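Probable glucarate dehydratase (Mycobacterium smegmatis str. MC2 155, PDB 3VDG) probably catalyses the metal-dependent dehydration of glucarate or a related acid sugar, as an enolase superfamily member. Local coordinates at residues Arg29-Phe40 against Tyr55-Asp66. Numbering follows the deposited sequence.
Sequences RITGARVTPVAF and YALRAVIQLDTD
Arg34 reaches across to Asp64 side-on in a bidentate salt bridge of two hydrogen bonds, NE to Asp64 OD2 and NH2 to Asp64 OD1, both 2.9 Å, each oxygen offering its syn lone pair. Guanidinium and carboxylate are nearly coplanar, 25° apart. The arginine bends at chi3 (-78°), which lays one guanidinium face against the Gln62 amide, with Gln62 OE1 3.7 Å from Arg34 NH1; Gln62 NE2 is hydrogen-bonded to Glu407. A water sits among Gln62 OE1, Thr36 OG1 and Arg34 O. Farther along the same face, Phe40 CG sits between its backbone N and carbonyl carbon (chi1 51°), and Ala56 CB makes a CH-pi contact 4.0 Å from the ring centroid. Arg58 CG meets the ring edge, 3.5 Å from Phe40 CE1, before the guanidinium turns away to Glu74 and Ser351. On the other face Ile30 and Leu63 cross at about a right angle, packed with Ala33 against helices 79-92 and 131-151. This antiparallel pair, with a classic beta bulge where Thr31 and Gly32 face Asp64, fits the N-terminal capping domain of enolase-superfamily proteins. Asp64 OD1 also hydrogen-bonds with Thr70 OG1 of the next strand, so Asp64 ties three strands together, its charge probably balanced by Arg34.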
# COMPACT_ATOMS: atom_id res chain seq x y z
N ARG A 29 -16.97 16.62 -7.13
CA ARG A 29 -17.23 15.40 -7.83
C ARG A 29 -17.09 15.59 -9.34
O ARG A 29 -17.10 16.72 -9.85
CB ARG A 29 -18.61 14.84 -7.45
CG ARG A 29 -19.78 15.78 -7.75
CD ARG A 29 -20.27 15.59 -9.19
NE ARG A 29 -21.50 16.33 -9.45
CZ ARG A 29 -22.22 16.22 -10.56
NH1 ARG A 29 -21.83 15.39 -11.54
NH2 ARG A 29 -23.34 16.91 -10.70
N ILE A 30 -16.95 14.48 -10.03
CA ILE A 30 -16.65 14.49 -11.45
C ILE A 30 -17.91 14.82 -12.25
O ILE A 30 -18.98 14.24 -12.00
CB ILE A 30 -16.13 13.09 -11.86
CG1 ILE A 30 -14.77 12.83 -11.19
CG2 ILE A 30 -16.07 12.97 -13.39
CD1 ILE A 30 -14.38 11.36 -11.14
N THR A 31 -17.78 15.72 -13.23
CA THR A 31 -18.90 16.04 -14.11
C THR A 31 -18.70 15.45 -15.51
O THR A 31 -19.64 15.30 -16.27
CB THR A 31 -19.13 17.56 -14.21
OG1 THR A 31 -17.91 18.19 -14.62
CG2 THR A 31 -19.60 18.13 -12.85
N GLY A 32 -17.47 15.09 -15.85
CA GLY A 32 -17.18 14.56 -17.18
C GLY A 32 -15.69 14.46 -17.38
O GLY A 32 -14.91 14.91 -16.54
N ALA A 33 -15.28 13.82 -18.48
CA ALA A 33 -13.88 13.79 -18.87
C ALA A 33 -13.76 14.04 -20.37
O ALA A 33 -14.56 13.54 -21.16
CB ALA A 33 -13.27 12.45 -18.53
N ARG A 34 -12.77 14.83 -20.74
CA ARG A 34 -12.41 15.04 -22.14
C ARG A 34 -11.14 14.24 -22.41
O ARG A 34 -10.12 14.46 -21.76
CB ARG A 34 -12.15 16.53 -22.38
CG ARG A 34 -13.42 17.37 -22.25
CD ARG A 34 -13.09 18.84 -22.21
NE ARG A 34 -12.59 19.26 -20.91
CZ ARG A 34 -11.79 20.31 -20.74
NH1 ARG A 34 -11.40 21.02 -21.78
NH2 ARG A 34 -11.37 20.64 -19.53
N VAL A 35 -11.22 13.29 -23.34
CA VAL A 35 -10.07 12.46 -23.73
C VAL A 35 -9.57 12.91 -25.11
O VAL A 35 -10.32 12.86 -26.09
CB VAL A 35 -10.47 10.96 -23.81
CG1 VAL A 35 -9.25 10.10 -24.16
CG2 VAL A 35 -11.10 10.50 -22.51
N THR A 36 -8.32 13.35 -25.20
CA THR A 36 -7.76 13.88 -26.44
C THR A 36 -6.55 13.05 -26.88
O THR A 36 -5.49 13.12 -26.26
CB THR A 36 -7.27 15.34 -26.25
OG1 THR A 36 -8.33 16.13 -25.71
CG2 THR A 36 -6.82 15.96 -27.58
N PRO A 37 -6.71 12.27 -27.96
CA PRO A 37 -5.52 11.56 -28.45
C PRO A 37 -4.54 12.52 -29.12
O PRO A 37 -4.96 13.47 -29.79
CB PRO A 37 -6.10 10.50 -29.43
CG PRO A 37 -7.49 10.94 -29.73
CD PRO A 37 -7.96 11.89 -28.66
N VAL A 38 -3.24 12.34 -28.89
CA VAL A 38 -2.21 13.19 -29.48
C VAL A 38 -1.13 12.31 -30.11
O VAL A 38 -1.03 11.12 -29.79
CB VAL A 38 -1.57 14.10 -28.42
CG1 VAL A 38 -2.63 15.02 -27.82
CG2 VAL A 38 -0.90 13.25 -27.33
N ALA A 39 -0.32 12.89 -30.99
CA ALA A 39 0.82 12.16 -31.58
C ALA A 39 2.00 13.12 -31.65
O ALA A 39 1.84 14.30 -31.94
CB ALA A 39 0.47 11.61 -32.96
N PHE A 40 3.18 12.60 -31.35
CA PHE A 40 4.39 13.40 -31.39
C PHE A 40 5.51 12.61 -32.05
O PHE A 40 5.53 11.39 -31.97
CB PHE A 40 4.79 13.85 -29.97
CG PHE A 40 4.87 12.72 -28.97
CD1 PHE A 40 3.74 12.28 -28.31
CD2 PHE A 40 6.09 12.13 -28.66
CE1 PHE A 40 3.82 11.26 -27.38
CE2 PHE A 40 6.17 11.10 -27.73
CZ PHE A 40 5.03 10.67 -27.09
N TYR A 55 5.52 8.52 -35.37
CA TYR A 55 4.83 9.19 -34.26
C TYR A 55 4.44 8.19 -33.19
O TYR A 55 3.98 7.07 -33.48
CB TYR A 55 3.58 9.91 -34.75
CG TYR A 55 3.91 10.93 -35.79
CD1 TYR A 55 4.23 12.23 -35.43
CD2 TYR A 55 3.98 10.58 -37.14
CE1 TYR A 55 4.57 13.18 -36.38
CE2 TYR A 55 4.32 11.51 -38.10
CZ TYR A 55 4.62 12.81 -37.72
OH TYR A 55 4.96 13.74 -38.65
N ALA A 56 4.61 8.62 -31.94
CA ALA A 56 4.14 7.88 -30.78
C ALA A 56 2.78 8.47 -30.40
O ALA A 56 2.57 9.68 -30.57
CB ALA A 56 5.13 8.07 -29.64
N LEU A 57 1.87 7.64 -29.90
CA LEU A 57 0.50 8.08 -29.54
C LEU A 57 0.28 8.11 -28.03
O LEU A 57 0.73 7.22 -27.32
CB LEU A 57 -0.53 7.12 -30.13
CG LEU A 57 -0.46 6.76 -31.61
CD1 LEU A 57 -1.57 5.76 -31.94
CD2 LEU A 57 -0.54 8.00 -32.48
N ARG A 58 -0.42 9.13 -27.52
CA ARG A 58 -0.87 9.16 -26.11
C ARG A 58 -2.28 9.74 -26.08
O ARG A 58 -2.72 10.35 -27.07
CB ARG A 58 0.07 10.00 -25.24
CG ARG A 58 1.52 9.56 -25.29
CD ARG A 58 1.76 8.25 -24.56
NE ARG A 58 1.82 8.44 -23.11
CZ ARG A 58 1.99 7.45 -22.25
NH1 ARG A 58 2.13 6.20 -22.70
NH2 ARG A 58 2.03 7.72 -20.95
N ALA A 59 -3.00 9.50 -24.99
CA ALA A 59 -4.31 10.10 -24.78
C ALA A 59 -4.21 10.98 -23.54
O ALA A 59 -3.70 10.55 -22.50
CB ALA A 59 -5.39 9.04 -24.61
N VAL A 60 -4.64 12.22 -23.67
CA VAL A 60 -4.67 13.16 -22.55
C VAL A 60 -6.06 13.15 -21.95
O VAL A 60 -7.07 13.28 -22.68
CB VAL A 60 -4.33 14.58 -23.03
CG1 VAL A 60 -4.63 15.61 -21.93
CG2 VAL A 60 -2.86 14.64 -23.46
N ILE A 61 -6.13 12.96 -20.64
CA ILE A 61 -7.38 13.02 -19.90
C ILE A 61 -7.47 14.35 -19.19
O ILE A 61 -6.56 14.73 -18.46
CB ILE A 61 -7.53 11.89 -18.84
CG1 ILE A 61 -7.96 10.57 -19.49
CG2 ILE A 61 -8.62 12.23 -17.83
CD1 ILE A 61 -6.88 9.94 -20.34
N GLN A 62 -8.57 15.06 -19.43
CA GLN A 62 -8.88 16.26 -18.65
C GLN A 62 -10.14 15.90 -17.88
O GLN A 62 -11.20 15.63 -18.47
CB GLN A 62 -9.12 17.47 -19.57
CG GLN A 62 -7.84 18.16 -20.02
CD GLN A 62 -8.08 19.14 -21.16
OE1 GLN A 62 -8.54 18.76 -22.23
NE2 GLN A 62 -7.77 20.41 -20.92
N LEU A 63 -10.01 15.81 -16.56
CA LEU A 63 -11.10 15.30 -15.74
C LEU A 63 -11.75 16.52 -15.09
O LEU A 63 -11.11 17.20 -14.29
CB LEU A 63 -10.56 14.33 -14.68
CG LEU A 63 -11.63 13.75 -13.75
CD1 LEU A 63 -12.51 12.79 -14.53
CD2 LEU A 63 -11.03 13.04 -12.54
N ASP A 64 -13.00 16.79 -15.45
CA ASP A 64 -13.71 18.00 -15.02
C ASP A 64 -14.60 17.75 -13.80
O ASP A 64 -15.18 16.68 -13.67
CB ASP A 64 -14.55 18.51 -16.19
CG ASP A 64 -13.69 18.88 -17.40
OD1 ASP A 64 -12.64 19.54 -17.20
OD2 ASP A 64 -14.04 18.51 -18.54
N THR A 65 -14.70 18.75 -12.92
CA THR A 65 -15.46 18.61 -11.67
C THR A 65 -16.47 19.75 -11.49
O THR A 65 -16.37 20.78 -12.16
CB THR A 65 -14.54 18.64 -10.43
OG1 THR A 65 -13.94 19.95 -10.33
CG2 THR A 65 -13.44 17.58 -10.52
N ASP A 66 -17.40 19.59 -10.55
CA ASP A 66 -18.41 20.63 -10.34
C ASP A 66 -17.83 21.83 -9.58
O ASP A 66 -18.50 22.84 -9.40
CB ASP A 66 -19.65 20.07 -9.62
CG ASP A 66 -19.33 19.52 -8.22
OD1 ASP A 66 -18.14 19.36 -7.87
OD2 ASP A 66 -20.29 19.25 -7.46
O HOH W 1 -23.03 18.40 -8.07
O HOH W 2 -17.91 20.80 -14.96
O HOH W 3 -8.29 16.13 -23.08